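Local coordinates for protein 6-carboxyhexanoate--CoA ligase (Aquifex aeolicus, PDB 5TV6) that belongs to the BioW family of 6-carboxyhexanoate--CoA ligases and is modelled here with pimelic acid bound, at residues R9-G14 against F43-V48; F139-R144 against D162-T167; N170-V175 against I228-Q233. One frame throughout, in Å; residues are numbered along the deposited sequence.

From the N terminus, interaction 1 comes first: strand 3-12 is paired with strand 45-52, closing a loop that holds strand 15-25 and helix 26-38, within an antiparallel three-stranded sheet. Interaction 2 follows, where strand 139-141, an outer strand of a small parallel sheet, and the residues after it meet helix 158-172 after a short connection through helix 144-153. Interaction 3 then starts farther along helix 158-172 and joins its C-terminal end to helix 224-233, closing a loop that holds four strands of the mixed sheet (177-181, 190-194, 198-203, 214-219). The three contacts run in series, neither nesting nor crossing. Interactions 2 and 3 share helix 158-172, about 14 Å apart between centres, whereas interaction 1 touches neither.

Interaction 1: residues R9-G14 against F43-V48; sequences RAQKNG and FDFMNV
Arg-9 and Asn-47 form a hydrogen-bonded pair in an antiparallel arrangement of strands 3-12 and 45-52, at one outer strand of a three-stranded sheet, and a classic beta bulge interrupts the pairing at its other end. Arg-9 N donates to Asn-47 O at 3.0 Å, and Asn-47 N returns the bond to Arg-9 O. Gln-11 N is likewise held by Phe-45 O, but Gln-11 O faces two residues at the bulge: it accepts from Asp-44 N at 2.7 Å and only weakly from Phe-45 N.

The closely packed side is the one bearing Ala-10 and Met-46, a non-hydrogen-bonded pair. Ala-10 CB lies 4.0 Å from Phe-43 CB and near CG of the selenomethionine Met-46, whose terminal CE sits over one face of the Phe-43 ring, toward the rim. Pro-40 touches both Ala-10 and Met-46 here.

On the other side, Arg-9, Gln-11, Phe-45 and Asn-47 make a looser, more solvent-facing layer. The Arg-9 guanidinium and the Asn-47 amide are stacked with planes 15° apart, and Asn-47 CB stands over the centre of the guanidinium. Gln-11 runs alongside Phe-45, its OE1 no closer to CD2 of the ring than 4.1 Å.

Beyond the bulge the Asp-44 carboxylate spans the start of the turn. The Lys-12 chain, bent at chi2 (118°) and again at chi4, brings NZ to the syn side of Asp-44 OD2 but 33° out of the carboxylate plane, 2.7 Å away in a salt bridge, while Asn-13 N donates to Asp-44 OD1 from above the carboxylate plane at 2.6 Å.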
ATOM      1  N   ARG A   9     -11.751  11.264  -1.290  1.00 32.73           N
ATOM      2  CA  ARG A   9     -11.485  11.157   0.138  1.00 32.98           C
ATOM      3  C   ARG A   9     -12.731  11.605   0.901  1.00 33.55           C
ATOM      4  O   ARG A   9     -13.473  12.484   0.449  1.00 32.90           O
ATOM      5  CB  ARG A   9     -10.260  11.979   0.551  1.00 27.67           C
ATOM      6  CG  ARG A   9     -10.519  13.449   0.583  1.00 36.33           C
ATOM      7  CD  ARG A   9      -9.414  14.225   1.274  1.00 44.10           C
ATOM      8  NE  ARG A   9      -9.682  15.656   1.191  1.00 47.48           N
ATOM      9  CZ  ARG A   9      -9.391  16.380   0.115  1.00 49.94           C
ATOM     10  NH1 ARG A   9      -8.821  15.787  -0.930  1.00 45.52           N
ATOM     11  NH2 ARG A   9      -9.665  17.681   0.079  1.00 46.88           N
ATOM     12  N   ALA A  10     -12.984  10.971   2.048  1.00 34.69           N
ATOM     13  CA  ALA A  10     -14.176  11.254   2.837  1.00 30.00           C
ATOM     14  C   ALA A  10     -13.826  11.290   4.318  1.00 33.32           C
ATOM     15  O   ALA A  10     -12.861  10.668   4.764  1.00 35.36           O
ATOM     16  CB  ALA A  10     -15.270  10.221   2.582  1.00 27.70           C
ATOM     17  N   GLN A  11     -14.622  12.026   5.081  1.00 37.62           N
ATOM     18  CA  GLN A  11     -14.403  12.184   6.512  1.00 36.24           C
ATOM     19  C   GLN A  11     -15.717  12.055   7.258  1.00 34.79           C
ATOM     20  O   GLN A  11     -16.794  12.279   6.706  1.00 34.58           O
ATOM     21  CB  GLN A  11     -13.826  13.545   6.873  1.00 36.14           C
ATOM     22  CG  GLN A  11     -12.545  13.943   6.229  1.00 40.85           C
ATOM     23  CD  GLN A  11     -12.237  15.380   6.583  1.00 49.37           C
ATOM     24  OE1 GLN A  11     -13.143  16.141   6.961  1.00 48.27           O
ATOM     25  NE2 GLN A  11     -10.964  15.753   6.505  1.00 53.02           N
ATOM     26  N   LYS A  12     -15.608  11.734   8.541  1.00 35.34           N
ATOM     27  CA  LYS A  12     -16.703  11.912   9.479  1.00 38.67           C
ATOM     28  C   LYS A  12     -16.124  12.517  10.752  1.00 41.89           C
ATOM     29  O   LYS A  12     -15.118  12.024  11.276  1.00 41.44           O
ATOM     30  CB  LYS A  12     -17.433  10.598   9.762  1.00 36.79           C
ATOM     31  CG  LYS A  12     -18.577  10.738  10.741  1.00 43.51           C
ATOM     32  CD  LYS A  12     -19.909  10.379  10.108  1.00 49.44           C
ATOM     33  CE  LYS A  12     -21.069  10.787  11.003  1.00 56.61           C
ATOM     34  NZ  LYS A  12     -21.154  12.283  11.165  1.00 56.18           N
ATOM     35  N   ASN A  13     -16.739  13.605  11.216  1.00 42.23           N
ATOM     36  CA  ASN A  13     -16.279  14.350  12.386  1.00 42.41           C
ATOM     37  C   ASN A  13     -14.787  14.651  12.300  1.00 42.56           C
ATOM     38  O   ASN A  13     -14.015  14.365  13.213  1.00 45.85           O
ATOM     39  CB  ASN A  13     -16.622  13.602  13.667  1.00 41.52           C
ATOM     40  CG  ASN A  13     -18.103  13.491  13.866  1.00 43.55           C
ATOM     41  OD1 ASN A  13     -18.839  14.415  13.542  1.00 43.72           O
ATOM     42  ND2 ASN A  13     -18.559  12.351  14.361  1.00 50.71           N
ATOM     43  N   GLY A  14     -14.384  15.231  11.170  1.00 42.01           N
ATOM     44  CA  GLY A  14     -13.006  15.610  10.950  1.00 41.54           C
ATOM     45  C   GLY A  14     -12.019  14.477  10.770  1.00 46.54           C
ATOM     46  O   GLY A  14     -10.850  14.752  10.470  1.00 50.67           O
ATOM     47  N   PHE A  43     -20.533   9.512   5.929  1.00 33.10           N
ATOM     48  CA  PHE A  43     -19.531  10.566   5.895  1.00 33.75           C
ATOM     49  C   PHE A  43     -20.213  11.911   6.088  1.00 32.98           C
ATOM     50  O   PHE A  43     -21.408  12.070   5.828  1.00 29.82           O
ATOM     51  CB  PHE A  43     -18.730  10.541   4.582  1.00 33.00           C
ATOM     52  CG  PHE A  43     -19.586  10.681   3.354  1.00 31.95           C
ATOM     53  CD1 PHE A  43     -20.157   9.562   2.753  1.00 34.46           C
ATOM     54  CD2 PHE A  43     -19.840  11.926   2.810  1.00 28.76           C
ATOM     55  CE1 PHE A  43     -20.957   9.689   1.613  1.00 31.84           C
ATOM     56  CE2 PHE A  43     -20.640  12.054   1.678  1.00 30.96           C
ATOM     57  CZ  PHE A  43     -21.198  10.935   1.086  1.00 30.78           C
ATOM     58  N   ASP A  44     -19.426  12.867   6.586  1.00 36.87           N
ATOM     59  CA  ASP A  44     -19.784  14.276   6.739  1.00 35.93           C
ATOM     60  C   ASP A  44     -19.454  15.061   5.496  1.00 33.07           C
ATOM     61  O   ASP A  44     -20.141  16.033   5.163  1.00 33.76           O
ATOM     62  CB  ASP A  44     -18.972  14.928   7.875  1.00 31.18           C
ATOM     63  CG  ASP A  44     -19.507  14.624   9.226  1.00 41.04           C
ATOM     64  OD1 ASP A  44     -18.787  14.869  10.213  1.00 55.15           O
ATOM     65  OD2 ASP A  44     -20.657  14.151   9.302  1.00 55.26           O
ATOM     66  N   PHE A  45     -18.361  14.686   4.856  1.00 29.30           N
ATOM     67  CA  PHE A  45     -17.712  15.514   3.865  1.00 33.96           C
ATOM     68  C   PHE A  45     -16.990  14.583   2.911  1.00 33.74           C
ATOM     69  O   PHE A  45     -16.425  13.572   3.332  1.00 33.13           O
ATOM     70  CB  PHE A  45     -16.724  16.494   4.502  1.00 32.56           C
ATOM     71  CG  PHE A  45     -15.848  17.191   3.508  1.00 35.28           C
ATOM     72  CD1 PHE A  45     -16.270  18.369   2.896  1.00 39.54           C
ATOM     73  CD2 PHE A  45     -14.606  16.662   3.162  1.00 38.56           C
ATOM     74  CE1 PHE A  45     -15.456  19.020   1.959  1.00 37.95           C
ATOM     75  CE2 PHE A  45     -13.787  17.303   2.226  1.00 39.20           C
ATOM     76  CZ  PHE A  45     -14.211  18.483   1.629  1.00 37.59           C
HETATM   77  N   MSE A  46     -17.019  14.925   1.637  1.00 31.12           N
HETATM   78  CA  MSE A  46     -16.324  14.145   0.657  1.00 30.83           C
HETATM   79  C   MSE A  46     -15.800  15.072  -0.407  1.00 33.28           C
HETATM   80  O   MSE A  46     -16.506  16.010  -0.818  1.00 33.63           O
HETATM   81  CB  MSE A  46     -17.250  13.095   0.052  1.00 28.50           C
HETATM   82  CG  MSE A  46     -16.553  12.209  -1.000  1.00 32.88           C
HETATM   83 SE   MSE A  46     -17.809  11.075  -2.018  1.00 47.97          SE
HETATM   84  CE  MSE A  46     -18.322   9.772  -0.648  1.00 34.90           C
ATOM     85  N   ASN A  47     -14.573  14.822  -0.858  1.00 28.84           N
ATOM     86  CA  ASN A  47     -14.029  15.500  -2.025  1.00 29.28           C
ATOM     87  C   ASN A  47     -13.683  14.495  -3.112  1.00 30.14           C
ATOM     88  O   ASN A  47     -13.025  13.490  -2.845  1.00 32.26           O
ATOM     89  CB  ASN A  47     -12.798  16.315  -1.671  1.00 32.96           C
ATOM     90  CG  ASN A  47     -12.550  17.392  -2.677  1.00 35.28           C
ATOM     91  OD1 ASN A  47     -13.127  18.481  -2.592  1.00 36.19           O
ATOM     92  ND2 ASN A  47     -11.737  17.086  -3.677  1.00 33.25           N
ATOM     93  N   VAL A  48     -14.131  14.766  -4.334  1.00 32.44           N
ATOM     94  CA  VAL A  48     -13.790  13.968  -5.511  1.00 30.30           C
ATOM     95  C   VAL A  48     -13.050  14.869  -6.493  1.00 32.35           C
ATOM     96  O   VAL A  48     -13.557  15.927  -6.884  1.00 32.06           O
ATOM     97  CB  VAL A  48     -15.029  13.354  -6.172  1.00 26.69           C
ATOM     98  CG1 VAL A  48     -14.612  12.537  -7.356  1.00 24.34           C
ATOM     99  CG2 VAL A  48     -15.757  12.495  -5.188  1.00 28.31           C
TER

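Interaction 2: residues F139-R144 against D162-T167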
ATOM      1  N   PHE A 139      -2.093   5.171  -9.618  1.00 41.40           N
ATOM      2  CA  PHE A 139      -1.956   3.812 -10.108  1.00 38.73           C
ATOM      3  C   PHE A 139      -3.328   3.174 -10.066  1.00 38.86           C
ATOM      4  O   PHE A 139      -4.204   3.618  -9.319  1.00 39.33           O
ATOM      5  CB  PHE A 139      -0.982   2.990  -9.260  1.00 38.06           C
ATOM      6  CG  PHE A 139      -1.463   2.755  -7.856  1.00 39.92           C
ATOM      7  CD1 PHE A 139      -1.144   3.653  -6.838  1.00 36.47           C
ATOM      8  CD2 PHE A 139      -2.238   1.637  -7.551  1.00 34.49           C
ATOM      9  CE1 PHE A 139      -1.587   3.444  -5.537  1.00 34.92           C
ATOM     10  CE2 PHE A 139      -2.686   1.420  -6.259  1.00 34.59           C
ATOM     11  CZ  PHE A 139      -2.360   2.329  -5.247  1.00 37.35           C
ATOM     12  N   ASP A 140      -3.501   2.103 -10.840  1.00 37.61           N
ATOM     13  CA  ASP A 140      -4.777   1.391 -10.865  1.00 39.18           C
ATOM     14  C   ASP A 140      -4.614   0.137 -11.704  1.00 37.39           C
ATOM     15  O   ASP A 140      -3.691   0.028 -12.513  1.00 39.70           O
ATOM     16  CB  ASP A 140      -5.911   2.262 -11.433  1.00 35.90           C
ATOM     17  CG  ASP A 140      -7.297   1.720 -11.101  1.00 38.53           C
ATOM     18  OD1 ASP A 140      -7.391   0.697 -10.375  1.00 36.27           O
ATOM     19  OD2 ASP A 140      -8.299   2.337 -11.552  1.00 37.23           O
ATOM     20  N   TRP A 141      -5.515  -0.811 -11.491  1.00 36.91           N
ATOM     21  CA  TRP A 141      -5.611  -1.951 -12.388  1.00 40.48           C
ATOM     22  C   TRP A 141      -6.177  -1.491 -13.725  1.00 45.07           C
ATOM     23  O   TRP A 141      -7.182  -0.773 -13.767  1.00 45.69           O
ATOM     24  CB  TRP A 141      -6.495  -3.047 -11.783  1.00 40.30           C
ATOM     25  CG  TRP A 141      -5.907  -3.715 -10.562  1.00 42.07           C
ATOM     26  CD1 TRP A 141      -6.279  -3.527  -9.262  1.00 38.46           C
ATOM     27  CD2 TRP A 141      -4.840  -4.672 -10.538  1.00 41.20           C
ATOM     28  NE1 TRP A 141      -5.514  -4.311  -8.433  1.00 35.89           N
ATOM     29  CE2 TRP A 141      -4.619  -5.016  -9.189  1.00 37.33           C
ATOM     30  CE3 TRP A 141      -4.053  -5.274 -11.527  1.00 42.72           C
ATOM     31  CZ2 TRP A 141      -3.644  -5.931  -8.804  1.00 38.09           C
ATOM     32  CZ3 TRP A 141      -3.088  -6.179 -11.149  1.00 41.08           C
ATOM     33  CH2 TRP A 141      -2.890  -6.501  -9.796  1.00 43.20           C
ATOM     34  N   LYS A 142      -5.526  -1.896 -14.819  1.00 45.86           N
ATOM     35  CA  LYS A 142      -6.019  -1.543 -16.149  1.00 47.20           C
ATOM     36  C   LYS A 142      -7.441  -2.055 -16.362  1.00 44.22           C
ATOM     37  O   LYS A 142      -8.257  -1.384 -17.003  1.00 54.04           O
ATOM     38  CB  LYS A 142      -5.057  -2.079 -17.217  1.00 50.95           C
ATOM     39  CG  LYS A 142      -5.320  -1.659 -18.658  1.00 53.17           C
ATOM     40  CD  LYS A 142      -6.324  -2.591 -19.347  1.00 61.09           C
ATOM     41  CE  LYS A 142      -6.233  -2.529 -20.875  1.00 65.59           C
ATOM     42  NZ  LYS A 142      -5.086  -3.332 -21.396  1.00 69.99           N
ATOM     43  N   ASP A 143      -7.769  -3.225 -15.819  1.00 43.45           N
ATOM     44  CA  ASP A 143      -9.143  -3.731 -15.832  1.00 48.97           C
ATOM     45  C   ASP A 143      -9.479  -4.188 -14.412  1.00 52.08           C
ATOM     46  O   ASP A 143      -9.368  -5.376 -14.082  1.00 51.14           O
ATOM     47  CB  ASP A 143      -9.336  -4.858 -16.848  1.00 48.45           C
ATOM     48  CG  ASP A 143     -10.815  -5.245 -17.026  1.00 62.63           C
ATOM     49  OD1 ASP A 143     -11.626  -5.112 -16.068  1.00 59.09           O
ATOM     50  OD2 ASP A 143     -11.176  -5.689 -18.138  1.00 73.75           O
ATOM     51  N   ARG A 144      -9.933  -3.244 -13.584  1.00 47.44           N
ATOM     52  CA  ARG A 144     -10.170  -3.558 -12.180  1.00 48.88           C
ATOM     53  C   ARG A 144     -11.315  -4.552 -12.002  1.00 50.14           C
ATOM     54  O   ARG A 144     -11.234  -5.452 -11.156  1.00 47.79           O
ATOM     55  CB  ARG A 144     -10.444  -2.278 -11.391  1.00 41.75           C
ATOM     56  CG  ARG A 144     -10.751  -2.535  -9.924  1.00 39.25           C
ATOM     57  CD  ARG A 144     -10.859  -1.235  -9.165  1.00 38.80           C
ATOM     58  NE  ARG A 144      -9.553  -0.616  -8.963  1.00 34.85           N
ATOM     59  CZ  ARG A 144      -8.861  -0.728  -7.842  1.00 32.00           C
ATOM     60  NH1 ARG A 144      -9.361  -1.430  -6.828  1.00 29.86           N
ATOM     61  NH2 ARG A 144      -7.689  -0.120  -7.725  1.00 32.08           N
ATOM     62  N   ASP A 162      -6.563  -4.162  -3.649  1.00 30.36           N
ATOM     63  CA  ASP A 162      -5.981  -2.827  -3.572  1.00 28.32           C
ATOM     64  C   ASP A 162      -4.507  -2.886  -3.186  1.00 30.32           C
ATOM     65  O   ASP A 162      -3.690  -2.164  -3.759  1.00 33.55           O
ATOM     66  CB  ASP A 162      -6.754  -1.958  -2.581  1.00 29.98           C
ATOM     67  CG  ASP A 162      -8.159  -1.618  -3.049  1.00 36.29           C
ATOM     68  OD1 ASP A 162      -8.419  -1.588  -4.280  1.00 33.56           O
ATOM     69  OD2 ASP A 162      -9.011  -1.356  -2.164  1.00 39.70           O
ATOM     70  N   ALA A 163      -4.142  -3.736  -2.215  1.00 32.55           N
ATOM     71  CA  ALA A 163      -2.756  -3.788  -1.749  1.00 32.45           C
ATOM     72  C   ALA A 163      -1.824  -4.303  -2.838  1.00 38.05           C
ATOM     73  O   ALA A 163      -0.686  -3.828  -2.957  1.00 37.13           O
ATOM     74  CB  ALA A 163      -2.644  -4.656  -0.503  1.00 29.86           C
ATOM     75  N   LEU A 164      -2.292  -5.258  -3.650  1.00 33.34           N
ATOM     76  CA  LEU A 164      -1.478  -5.786  -4.739  1.00 36.20           C
ATOM     77  C   LEU A 164      -1.080  -4.686  -5.708  1.00 39.53           C
ATOM     78  O   LEU A 164       0.104  -4.504  -6.010  1.00 44.41           O
ATOM     79  CB  LEU A 164      -2.232  -6.876  -5.495  1.00 38.19           C
ATOM     80  CG  LEU A 164      -1.976  -8.322  -5.116  1.00 42.55           C
ATOM     81  CD1 LEU A 164      -2.817  -9.209  -6.028  1.00 42.24           C
ATOM     82  CD2 LEU A 164      -0.474  -8.619  -5.225  1.00 38.40           C
ATOM     83  N   ALA A 165      -2.072  -3.960  -6.230  1.00 36.83           N
ATOM     84  CA  ALA A 165      -1.783  -2.928  -7.212  1.00 36.37           C
ATOM     85  C   ALA A 165      -0.872  -1.856  -6.630  1.00 37.40           C
ATOM     86  O   ALA A 165      -0.075  -1.253  -7.354  1.00 37.36           O
ATOM     87  CB  ALA A 165      -3.094  -2.329  -7.718  1.00 32.37           C
ATOM     88  N   LEU A 166      -0.958  -1.624  -5.323  1.00 36.51           N
ATOM     89  CA  LEU A 166      -0.146  -0.587  -4.704  1.00 38.55           C
ATOM     90  C   LEU A 166       1.321  -1.014  -4.623  1.00 44.80           C
ATOM     91  O   LEU A 166       2.212  -0.275  -5.064  1.00 44.60           O
ATOM     92  CB  LEU A 166      -0.724  -0.239  -3.330  1.00 33.39           C
ATOM     93  CG  LEU A 166       0.065   0.693  -2.411  1.00 39.58           C
ATOM     94  CD1 LEU A 166       0.626   1.856  -3.166  1.00 42.84           C
ATOM     95  CD2 LEU A 166      -0.839   1.185  -1.321  1.00 39.91           C
ATOM     96  N   THR A 167       1.601  -2.210  -4.082  1.00 42.22           N
ATOM     97  CA  THR A 167       2.996  -2.654  -4.015  1.00 44.32           C
ATOM     98  C   THR A 167       3.610  -2.754  -5.397  1.00 44.16           C
ATOM     99  O   THR A 167       4.750  -2.325  -5.604  1.00 49.18           O
ATOM    100  CB  THR A 167       3.150  -4.010  -3.316  1.00 45.21           C
ATOM    101  OG1 THR A 167       1.924  -4.749  -3.347  1.00 48.66           O
ATOM    102  CG2 THR A 167       3.588  -3.832  -1.934  1.00 38.17           C
TER
HETATM  103  O   HOH W   1      -6.282   0.937  -5.156  1.00 34.68           O
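With chi1 at 66°, Phe-139 has CG between its backbone N and carbonyl carbon, and the ring is carried against helix 158-172, where CZ meets Leu-166 CB at 3.6 Å and CE1 meets Leu-166 CD1. Trp-141 CG instead lies beside the backbone N (chi1 -68°), which brings the indole against Ala-165 and Leu-164: Ala-165 CB sits over one face, 3.6 Å from the centroid of the five-membered ring, in a CH-pi contact, while Leu-164 CB comes to the edge at CZ2. The indole NE1 is bonded to the backbone oxygen of Val-161, one residue before the segment, which probably helps to hold the ring's rotation.

The contact packs the edge strand 139-141 of the parallel sheet, next to 236-239, against the helix, and a salt-bridge network closes its polar side. Arg-144 grips Asp-140 side-on, NE (2.9 Å) and NH2 (2.8 Å) both reaching OD1. Its NH1 points the other way, in the guanidinium plane, to Asp-162 OD1 at 2.7 Å, nearly along the C-O axis. A water accepts from Arg-144 NH2 and donates weakly to Asp-162 OD1. Trp-141 CD1 lies over one face of the guanidinium, 4.0 Å above its plane.

Interaction 3: residues N170-V175 against I228-Q233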
ATOM      1  N   ASN A 170       4.795   0.456  -6.097  1.00 49.99           N
ATOM      2  CA  ASN A 170       5.918   0.737  -5.208  1.00 47.71           C
ATOM      3  C   ASN A 170       7.180   0.041  -5.689  1.00 52.73           C
ATOM      4  O   ASN A 170       8.253   0.650  -5.724  1.00 58.42           O
ATOM      5  CB  ASN A 170       5.593   0.299  -3.777  1.00 48.62           C
ATOM      6  CG  ASN A 170       4.590   1.210  -3.092  1.00 50.70           C
ATOM      7  OD1 ASN A 170       4.475   2.383  -3.433  1.00 51.25           O
ATOM      8  ND2 ASN A 170       3.873   0.676  -2.109  1.00 46.72           N
ATOM      9  N   LEU A 171       7.067  -1.230  -6.092  1.00 53.90           N
ATOM     10  CA  LEU A 171       8.241  -1.961  -6.571  1.00 58.46           C
ATOM     11  C   LEU A 171       8.669  -1.478  -7.954  1.00 57.64           C
ATOM     12  O   LEU A 171       9.867  -1.376  -8.240  1.00 59.29           O
ATOM     13  CB  LEU A 171       7.968  -3.469  -6.591  1.00 52.54           C
ATOM     14  CG  LEU A 171       7.585  -4.196  -5.294  1.00 47.41           C
ATOM     15  CD1 LEU A 171       7.360  -5.670  -5.578  1.00 45.67           C
ATOM     16  CD2 LEU A 171       8.609  -3.999  -4.175  1.00 46.15           C
ATOM     17  N   PHE A 172       7.704  -1.178  -8.827  1.00 56.64           N
ATOM     18  CA  PHE A 172       8.034  -0.632 -10.140  1.00 56.89           C
ATOM     19  C   PHE A 172       8.787   0.689 -10.030  1.00 59.14           C
ATOM     20  O   PHE A 172       9.547   1.046 -10.934  1.00 59.16           O
ATOM     21  CB  PHE A 172       6.754  -0.454 -10.961  1.00 58.04           C
ATOM     22  CG  PHE A 172       6.963   0.240 -12.279  1.00 62.79           C
ATOM     23  CD1 PHE A 172       7.214  -0.496 -13.428  1.00 58.58           C
ATOM     24  CD2 PHE A 172       6.897   1.629 -12.370  1.00 57.35           C
ATOM     25  CE1 PHE A 172       7.411   0.138 -14.643  1.00 61.13           C
ATOM     26  CE2 PHE A 172       7.097   2.264 -13.578  1.00 60.31           C
ATOM     27  CZ  PHE A 172       7.350   1.516 -14.722  1.00 62.38           C
ATOM     28  N   CYS A 173       8.587   1.429  -8.943  1.00 58.96           N
ATOM     29  CA  CYS A 173       9.262   2.698  -8.715  1.00 58.28           C
ATOM     30  C   CYS A 173      10.577   2.541  -7.970  1.00 65.60           C
ATOM     31  O   CYS A 173      11.068   3.516  -7.385  1.00 66.17           O
ATOM     32  CB  CYS A 173       8.357   3.645  -7.931  1.00 61.11           C
ATOM     33  SG  CYS A 173       6.910   4.239  -8.803  1.00 65.77           S
ATOM     34  N   GLY A 174      11.139   1.337  -7.940  1.00 64.84           N
ATOM     35  CA  GLY A 174      12.405   1.141  -7.264  1.00 63.19           C
ATOM     36  C   GLY A 174      12.361   1.180  -5.752  1.00 63.56           C
ATOM     37  O   GLY A 174      13.336   1.607  -5.128  1.00 70.09           O
ATOM     38  N   VAL A 175      11.253   0.775  -5.135  1.00 62.19           N
ATOM     39  CA  VAL A 175      11.317   0.283  -3.763  1.00 60.76           C
ATOM     40  C   VAL A 175      11.734  -1.177  -3.833  1.00 59.06           C
ATOM     41  O   VAL A 175      11.246  -1.929  -4.688  1.00 60.68           O
ATOM     42  CB  VAL A 175       9.972   0.457  -3.035  1.00 57.14           C
ATOM     43  CG1 VAL A 175      10.039  -0.153  -1.641  1.00 55.58           C
ATOM     44  CG2 VAL A 175       9.607   1.927  -2.939  1.00 57.61           C
ATOM     45  N   ILE A 228      10.526   8.991  -5.053  1.00 66.26           N
ATOM     46  CA  ILE A 228       9.456   9.904  -4.648  1.00 66.31           C
ATOM     47  C   ILE A 228       8.793  10.520  -5.871  1.00 68.46           C
ATOM     48  O   ILE A 228       7.572  10.733  -5.898  1.00 68.33           O
ATOM     49  CB  ILE A 228       9.984  10.993  -3.694  1.00 64.30           C
ATOM     50  CG1 ILE A 228      10.381  10.399  -2.346  1.00 66.97           C
ATOM     51  CG2 ILE A 228       8.920  12.062  -3.466  1.00 58.87           C
ATOM     52  CD1 ILE A 228      10.546  11.446  -1.239  1.00 63.69           C
ATOM     53  N   GLU A 229       9.577  10.806  -6.910  1.00 72.16           N
ATOM     54  CA  GLU A 229       8.993  11.264  -8.165  1.00 70.57           C
ATOM     55  C   GLU A 229       8.033  10.221  -8.720  1.00 66.31           C
ATOM     56  O   GLU A 229       6.855  10.510  -8.962  1.00 63.93           O
ATOM     57  CB  GLU A 229      10.105  11.595  -9.171  1.00 71.51           C
ATOM     58  CG  GLU A 229       9.641  11.972 -10.583  1.00 70.45           C
ATOM     59  CD  GLU A 229       8.769  13.225 -10.648  1.00 74.12           C
ATOM     60  OE1 GLU A 229       8.193  13.488 -11.731  1.00 74.53           O
ATOM     61  OE2 GLU A 229       8.653  13.950  -9.634  1.00 72.15           O
ATOM     62  N   CYS A 230       8.517   8.985  -8.899  1.00 68.37           N
ATOM     63  CA  CYS A 230       7.684   7.932  -9.479  1.00 63.53           C
ATOM     64  C   CYS A 230       6.502   7.600  -8.574  1.00 62.91           C
ATOM     65  O   CYS A 230       5.376   7.423  -9.056  1.00 59.73           O
ATOM     66  CB  CYS A 230       8.531   6.686  -9.746  1.00 60.30           C
ATOM     67  SG  CYS A 230       7.657   5.227 -10.434  1.00 76.84           S
ATOM     68  N   LEU A 231       6.735   7.525  -7.258  1.00 58.48           N
ATOM     69  CA  LEU A 231       5.663   7.155  -6.343  1.00 53.54           C
ATOM     70  C   LEU A 231       4.513   8.145  -6.412  1.00 57.07           C
ATOM     71  O   LEU A 231       3.349   7.751  -6.535  1.00 55.18           O
ATOM     72  CB  LEU A 231       6.180   7.059  -4.907  1.00 53.06           C
ATOM     73  CG  LEU A 231       7.042   5.863  -4.512  1.00 54.49           C
ATOM     74  CD1 LEU A 231       7.153   5.769  -2.996  1.00 47.94           C
ATOM     75  CD2 LEU A 231       6.491   4.579  -5.094  1.00 53.78           C
ATOM     76  N   THR A 232       4.821   9.441  -6.344  1.00 63.42           N
ATOM     77  CA  THR A 232       3.805  10.467  -6.144  1.00 57.50           C
ATOM     78  C   THR A 232       3.308  11.116  -7.431  1.00 54.90           C
ATOM     79  O   THR A 232       2.288  11.813  -7.385  1.00 52.02           O
ATOM     80  CB  THR A 232       4.334  11.561  -5.209  1.00 55.01           C
ATOM     81  OG1 THR A 232       5.627  11.973  -5.648  1.00 58.72           O
ATOM     82  CG2 THR A 232       4.452  11.042  -3.793  1.00 58.28           C
ATOM     83  N   GLN A 233       3.974  10.902  -8.568  1.00 53.49           N
ATOM     84  CA  GLN A 233       3.630  11.648  -9.775  1.00 46.77           C
ATOM     85  C   GLN A 233       3.451  10.770 -11.000  1.00 46.85           C
ATOM     86  O   GLN A 233       2.670  11.114 -11.890  1.00 46.90           O
ATOM     87  CB  GLN A 233       4.695  12.699 -10.102  1.00 54.31           C
ATOM     88  CG  GLN A 233       5.267  13.446  -8.920  1.00 59.16           C
ATOM     89  CD  GLN A 233       4.566  14.765  -8.677  1.00 64.83           C
ATOM     90  OE1 GLN A 233       3.538  15.060  -9.293  1.00 64.33           O
ATOM     91  NE2 GLN A 233       5.119  15.569  -7.773  1.00 67.49           N
TER
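The ring of Phe-172 has the sulfur of Cys-230 at its edge, near the ring plane, with SG 4.2 Å from CD2. The approach, 76° off the ring normal, makes this a sulfur-aromatic contact from the side rather than over a face. Val-59 and Glu-57 of strand 57-60 also touch this side chain. The Asn-170 side chain crosses that of Leu-231 at about a right angle, its amide OD1 3.4 Å from Leu-231 CD2. Its polar atoms are satisfied elsewhere, OD1 by the Thr-136 hydroxyl and ND2 by Glu-178.

At the centre of the contact Cys-173 SG and Cys-230 SG are joined in a disulfide, 2.0 Å long with chi3 -67°. With its SG turned anti to the backbone N (chi1 178°), Cys-230 directs the sulfur to Cys-173, whose CB also packs on Leu-231 CD2 at 3.5 Å. A Schellman motif ends helix 158-172 just here: Val-175 N bonds Asn-170 O at 3.1 Å, Gly-174 N bonds Leu-171 O at 3.0 Å, and Gly-174 takes the positive phi of the C-prime position.

No hydrogen bond joins the two segments themselves, but the Lys-169 ammonium, from helix 158-172, bonds the backbone oxygens of Cys-230 and Leu-231 and supplements the disulfide. The link is covalent only while both cysteines are oxidised; reduction would probably leave the Lys-169 bonds and the apolar packing to join the two helices.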